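Local coordinates for membrane-bound lysozyme inhibitor of C-type lysozyme (Pseudomonas aeruginosa, PDB 3F6Z), which specifically inhibits C-type lysozymes and is anchored as a lipoprotein in the bacterial outer membrane, at residues Leu16-Val21 with Thr32-Asn37; Asn41-Val46 with Thr53-Asn58. All blocks are in the same frame, centred on the assembly; numbering follows the deposited sequence.

In the fold
Both contacts belong to one antiparallel sheet that closes into a barrel of eight strands, and each is a beta hairpin between strands consecutive in the chain. From the N terminus, contact 1 pairs 16-21 with 32-37, closing a loop of ten residues made by the rest of strands 16-25 and 30-38 and their turn. Only then does contact 2 open, where 41-46 meets 53-58 across a six-residue connection. The two hairpins therefore follow in series and neither encloses nor crosses the other. Strands 30-38 and 41-49 join them, with backbone pairing of Leu-36 with Leu-43 and Gln-34 with Val-45; both contacts also touch a second subunit.

Contact 1: Leu16-Val21 with Thr32-Asn37; sequences LDTRSV and TVQYLN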
loop_
_atom_site.group_PDB
_atom_site.type_symbol
_atom_site.label_atom_id
_atom_site.label_comp_id
_atom_site.label_asym_id
_atom_site.label_seq_id
_atom_site.Cartn_x
_atom_site.Cartn_y
_atom_site.Cartn_z
ATOM N N LEU B 16 13.829 -18.239 -10.435
ATOM C CA LEU B 16 13.771 -16.793 -10.610
ATOM C C LEU B 16 13.597 -16.430 -12.077
ATOM O O LEU B 16 14.282 -16.972 -12.944
ATOM C CB LEU B 16 15.045 -16.122 -10.083
ATOM C CG LEU B 16 15.184 -14.644 -10.481
ATOM C CD1 LEU B 16 14.021 -13.855 -9.901
ATOM C CD2 LEU B 16 16.510 -14.076 -9.993
ATOM N N ASP B 17 12.678 -15.510 -12.346
ATOM C CA ASP B 17 12.426 -15.053 -13.704
ATOM C C ASP B 17 12.644 -13.545 -13.767
ATOM O O ASP B 17 11.968 -12.776 -13.079
ATOM C CB ASP B 17 10.996 -15.385 -14.126
ATOM C CG ASP B 17 10.695 -14.932 -15.536
ATOM O OD1 ASP B 17 11.436 -15.339 -16.459
ATOM O OD2 ASP B 17 9.724 -14.168 -15.722
ATOM N N THR B 18 13.586 -13.126 -14.602
ATOM C CA THR B 18 13.912 -11.712 -14.729
ATOM C C THR B 18 13.626 -11.172 -16.120
ATOM O O THR B 18 13.874 -11.839 -17.123
ATOM C CB THR B 18 15.393 -11.471 -14.378
ATOM O OG1 THR B 18 15.620 -11.845 -13.012
ATOM C CG2 THR B 18 15.756 -10.010 -14.558
ATOM N N ARG B 19 13.118 -9.950 -16.173
ATOM C CA ARG B 19 12.780 -9.341 -17.444
ATOM C C ARG B 19 12.854 -7.817 -17.398
ATOM O O ARG B 19 12.392 -7.192 -16.444
ATOM C CB ARG B 19 11.376 -9.789 -17.835
ATOM C CG ARG B 19 10.853 -9.210 -19.126
ATOM C CD ARG B 19 9.395 -9.577 -19.295
ATOM N NE ARG B 19 8.764 -8.822 -20.368
ATOM C CZ ARG B 19 7.453 -8.646 -20.475
ATOM N NH1 ARG B 19 6.638 -9.177 -19.570
ATOM N NH2 ARG B 19 6.957 -7.932 -21.479
ATOM N N SER B 20 13.450 -7.223 -18.427
ATOM C CA SER B 20 13.561 -5.770 -18.514
ATOM C C SER B 20 12.573 -5.276 -19.555
ATOM O O SER B 20 12.499 -5.818 -20.655
ATOM C CB SER B 20 14.974 -5.356 -18.920
ATOM O OG SER B 20 15.908 -5.692 -17.914
ATOM N N VAL B 21 11.809 -4.246 -19.214
ATOM C CA VAL B 21 10.825 -3.718 -20.144
ATOM C C VAL B 21 10.957 -2.205 -20.285
ATOM O O VAL B 21 11.078 -1.487 -19.287
ATOM C CB VAL B 21 9.385 -4.075 -19.683
ATOM C CG1 VAL B 21 8.371 -3.592 -20.708
ATOM C CG2 VAL B 21 9.263 -5.587 -19.482
ATOM N N THR B 32 13.241 2.220 -18.272
ATOM C CA THR B 32 13.217 0.767 -18.310
ATOM C C THR B 32 13.000 0.222 -16.910
ATOM O O THR B 32 13.597 0.701 -15.951
ATOM C CB THR B 32 14.546 0.203 -18.847
ATOM O OG1 THR B 32 14.784 0.721 -20.162
ATOM C CG2 THR B 32 14.499 -1.323 -18.900
ATOM N N VAL B 33 12.152 -0.796 -16.809
ATOM C CA VAL B 33 11.836 -1.416 -15.533
ATOM C C VAL B 33 12.334 -2.854 -15.495
ATOM O O VAL B 33 12.336 -3.548 -16.511
ATOM C CB VAL B 33 10.302 -1.422 -15.293
ATOM C CG1 VAL B 33 9.955 -2.277 -14.071
ATOM C CG2 VAL B 33 9.798 0.002 -15.105
ATOM N N GLN B 34 12.767 -3.304 -14.325
ATOM C CA GLN B 34 13.210 -4.681 -14.210
ATOM C C GLN B 34 12.214 -5.431 -13.340
ATOM O O GLN B 34 11.930 -5.029 -12.211
ATOM C CB GLN B 34 14.610 -4.785 -13.594
ATOM C CG GLN B 34 15.130 -6.215 -13.605
ATOM C CD GLN B 34 16.534 -6.358 -13.061
ATOM O OE1 GLN B 34 16.783 -6.148 -11.873
ATOM N NE2 GLN B 34 17.466 -6.723 -13.933
ATOM N N TYR B 35 11.671 -6.513 -13.877
ATOM C CA TYR B 35 10.716 -7.315 -13.138
ATOM C C TYR B 35 11.399 -8.566 -12.625
ATOM O O TYR B 35 12.167 -9.203 -13.348
ATOM C CB TYR B 35 9.527 -7.679 -14.035
ATOM C CG TYR B 35 8.685 -6.480 -14.396
ATOM C CD1 TYR B 35 7.886 -5.858 -13.438
ATOM C CD2 TYR B 35 8.722 -5.934 -15.680
ATOM C CE1 TYR B 35 7.148 -4.722 -13.741
ATOM C CE2 TYR B 35 7.984 -4.790 -15.998
ATOM C CZ TYR B 35 7.202 -4.193 -15.020
ATOM O OH TYR B 35 6.483 -3.065 -15.306
ATOM N N LEU B 36 11.135 -8.901 -11.367
ATOM C CA LEU B 36 11.708 -10.090 -10.753
ATOM C C LEU B 36 10.602 -10.888 -10.082
ATOM O O LEU B 36 9.940 -10.399 -9.166
ATOM C CB LEU B 36 12.780 -9.722 -9.720
ATOM C CG LEU B 36 14.020 -8.985 -10.240
ATOM C CD1 LEU B 36 13.809 -7.477 -10.105
ATOM C CD2 LEU B 36 15.247 -9.411 -9.442
ATOM N N ASN B 37 10.406 -12.113 -10.561
ATOM C CA ASN B 37 9.390 -13.005 -10.029
ATOM C C ASN B 37 10.038 -14.290 -9.527
ATOM O O ASN B 37 10.641 -15.043 -10.299
ATOM C CB ASN B 37 8.360 -13.338 -11.111
ATOM C CG ASN B 37 7.742 -12.098 -11.727
ATOM O OD1 ASN B 37 7.735 -11.939 -12.951
ATOM N ND2 ASN B 37 7.217 -11.213 -10.886
HETATM O O HOH W 1 7.390 -14.090 -15.045
#
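Val-21 and Tyr-35 form the tightly packed part of this antiparallel ladder, a worked example of how one hairpin can be dense at one place and open to solvent at another. The valine brings CG2 to the edge of the phenol ring, close to its plane, 3.8 Å from Tyr-35 CE2. With CG anti to its own carbonyl carbon (chi1 -68°), the tyrosine ring swings toward Val-21, two residues along from its pair partner Arg-19, while Val-33 CG1 of its own strand lies over one face, offset toward the rim. Beyond the ring, the hydroxyl of Tyr-35 is held by hydrogen bonds with Tyr-23 OH and Trp-74 NE1.

Beneath the side chains run six backbone hydrogen bonds in three pairs. The one from Tyr-35 N to Arg-19 O is almost straight, 2.8 Å long with 178° at the hydrogen; Val-33 O, which accepts from Val-21 N, also receives a CA-H...O contact from Ser-20 CA at 3.2 Å.

The solvent side is the outward part of strand 16-21, with Thr-18, Arg-19 and Ser-20 exposed. Asp-17, exposed too, stands beside a buried Asn-37, their carboxylate and amide planes nearly coplanar. A water modelled between them donates to Asn-37 OD1 at 3.0 Å; its short approach to Asp-17 OD2 makes the full bridge doubtful. On the reverse face, Thr-18 sets CG2 3.8 Å from Gln-34 NE2, a van der Waals touch beside the extended glutamine chain.

Tyr-35 and Asn-37 also pack on the chain of another protein, so their face takes part in an intermolecular contact. Strand 41-49 flanks strand 30-38 on the side away from 16-21: Val-33 packs on Val-46, Tyr-35 on Ala-44 and Leu-36 on Val-45, while Leu-36 also meets Leu-8 of the second subunit.

Contact 2: Asn41-Val46 with Thr53-Asn58; sequences NSLAVV and TLVFSN
Phe-56 and Val-46, the two residues most deeply engaged here, meet diagonally across the hairpin. Val-46 CB approaches Phe-56 CE1 at 3.5 Å, coming obliquely to the ring, and its CG2 lies near the same rim. The phenylalanine has CG anti to the carbonyl carbon (chi1 -70°), which carries the ring past its pair partner Ala-44 toward the valine. Ala-44 O sits at the ring edge, near its plane, 3.4 Å from Phe-56 CD1, while also accepting the backbone bond from Phe-56 N at 2.7 Å. Tyr-67 of strand 65-69 and Tyr-72 and Trp-74 of strand 72-77 also touch the ring, completing an aromatic cluster.

Leu-43 works on the reverse face. Its CD2 branch reaches across to Ser-57 CA at 3.7 Å, close to Phe-56 O as well, whereas CD1 faces Val-55 CG1 more loosely. Nearby, a water accepts from Ser-42 N and donates to Ser-57 OG, and that hydroxyl also bonds to Val-55 O of the second subunit.

The chemistry thus divides by face: the face of Ala-44, Val-46, Leu-54 and Phe-56 is apolar in these two segments, and main-chain hydrogen bonds satisfy the buried amides of all four, whereas the face of Leu-43, Val-55 and Ser-57 combines apolar packing with the hydroxyl bonds that join two subunits.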
loop_
_atom_site.group_PDB
_atom_site.type_symbol
_atom_site.label_atom_id
_atom_site.label_comp_id
_atom_site.label_asym_id
_atom_site.label_seq_id
_atom_site.Cartn_x
_atom_site.Cartn_y
_atom_site.Cartn_z
ATOM N N ASN B 41 7.493 -13.965 -3.979
ATOM C CA ASN B 41 7.973 -12.612 -4.197
ATOM C C ASN B 41 7.933 -12.196 -5.649
ATOM O O ASN B 41 8.264 -12.969 -6.551
ATOM C CB ASN B 41 9.399 -12.452 -3.662
ATOM C CG ASN B 41 9.472 -12.602 -2.156
ATOM O OD1 ASN B 41 9.993 -13.594 -1.644
ATOM N ND2 ASN B 41 8.940 -11.619 -1.437
ATOM N N SER B 42 7.535 -10.951 -5.859
ATOM C CA SER B 42 7.447 -10.371 -7.183
ATOM C C SER B 42 7.802 -8.902 -7.005
ATOM O O SER B 42 7.147 -8.183 -6.249
ATOM C CB SER B 42 6.026 -10.529 -7.722
ATOM O OG SER B 42 5.881 -9.879 -8.969
ATOM N N LEU B 43 8.844 -8.455 -7.694
ATOM C CA LEU B 43 9.289 -7.078 -7.560
ATOM C C LEU B 43 9.401 -6.364 -8.891
ATOM O O LEU B 43 9.426 -6.988 -9.950
ATOM C CB LEU B 43 10.651 -7.039 -6.865
ATOM C CG LEU B 43 10.809 -7.880 -5.595
ATOM C CD1 LEU B 43 12.283 -7.919 -5.201
ATOM C CD2 LEU B 43 9.950 -7.308 -4.469
ATOM N N ALA B 44 9.483 -5.043 -8.813
ATOM C CA ALA B 44 9.620 -4.190 -9.976
ATOM C C ALA B 44 10.527 -3.043 -9.563
ATOM O O ALA B 44 10.205 -2.287 -8.640
ATOM C CB ALA B 44 8.259 -3.657 -10.407
ATOM N N VAL B 45 11.665 -2.929 -10.238
ATOM C CA VAL B 45 12.624 -1.870 -9.954
ATOM C C VAL B 45 12.287 -0.755 -10.931
ATOM O O VAL B 45 12.468 -0.887 -12.144
ATOM C CB VAL B 45 14.087 -2.371 -10.152
ATOM C CG1 VAL B 45 15.075 -1.298 -9.729
ATOM C CG2 VAL B 45 14.314 -3.639 -9.327
ATOM N N VAL B 46 11.792 0.352 -10.398
ATOM C CA VAL B 46 11.367 1.442 -11.247
ATOM C C VAL B 46 12.007 2.782 -10.993
ATOM O O VAL B 46 12.096 3.233 -9.855
ATOM C CB VAL B 46 9.841 1.671 -11.126
ATOM C CG1 VAL B 46 9.410 2.749 -12.095
ATOM C CG2 VAL B 46 9.081 0.368 -11.351
ATOM N N THR B 53 15.365 5.674 -8.197
ATOM C CA THR B 53 14.898 4.377 -8.677
ATOM C C THR B 53 14.527 3.554 -7.456
ATOM O O THR B 53 15.360 3.328 -6.573
ATOM C CB THR B 53 15.996 3.656 -9.467
ATOM O OG1 THR B 53 16.281 4.399 -10.652
ATOM C CG2 THR B 53 15.561 2.259 -9.841
ATOM N N LEU B 54 13.278 3.101 -7.420
ATOM C CA LEU B 54 12.759 2.351 -6.287
ATOM C C LEU B 54 12.486 0.882 -6.528
ATOM O O LEU B 54 12.087 0.488 -7.615
ATOM C CB LEU B 54 11.463 2.997 -5.801
ATOM C CG LEU B 54 11.520 4.479 -5.419
ATOM C CD1 LEU B 54 10.144 4.914 -4.928
ATOM C CD2 LEU B 54 12.568 4.712 -4.346
ATOM N N VAL B 55 12.698 0.080 -5.493
ATOM C CA VAL B 55 12.420 -1.347 -5.557
ATOM C C VAL B 55 10.981 -1.496 -5.063
ATOM O O VAL B 55 10.719 -1.369 -3.867
ATOM C CB VAL B 55 13.345 -2.161 -4.613
ATOM C CG1 VAL B 55 12.930 -3.646 -4.638
ATOM C CG2 VAL B 55 14.815 -2.010 -5.038
ATOM N N PHE B 56 10.051 -1.741 -5.981
ATOM C CA PHE B 56 8.643 -1.909 -5.622
ATOM C C PHE B 56 8.338 -3.369 -5.316
ATOM O O PHE B 56 8.885 -4.271 -5.948
ATOM C CB PHE B 56 7.724 -1.482 -6.767
ATOM C CG PHE B 56 7.705 -0.006 -7.036
ATOM C CD1 PHE B 56 8.849 0.652 -7.488
ATOM C CD2 PHE B 56 6.519 0.719 -6.885
ATOM C CE1 PHE B 56 8.815 2.008 -7.793
ATOM C CE2 PHE B 56 6.468 2.082 -7.188
ATOM C CZ PHE B 56 7.620 2.731 -7.644
ATOM N N SER B 57 7.452 -3.600 -4.354
ATOM C CA SER B 57 7.065 -4.960 -4.009
ATOM C C SER B 57 5.601 -5.175 -4.409
ATOM O O SER B 57 4.747 -4.319 -4.193
ATOM C CB SER B 57 7.247 -5.210 -2.511
ATOM O OG SER B 57 6.860 -6.531 -2.184
ATOM N N ASN B 58 5.328 -6.322 -5.006
ATOM C CA ASN B 58 3.986 -6.656 -5.447
ATOM C C ASN B 58 3.028 -6.765 -4.260
ATOM O O ASN B 58 3.320 -7.454 -3.275
ATOM C CB ASN B 58 4.029 -7.974 -6.222
ATOM C CG ASN B 58 2.678 -8.391 -6.743
ATOM O OD1 ASN B 58 2.071 -7.704 -7.565
ATOM N ND2 ASN B 58 2.197 -9.525 -6.265
HETATM O O HOH W 2 7.584 -9.474 -2.989
#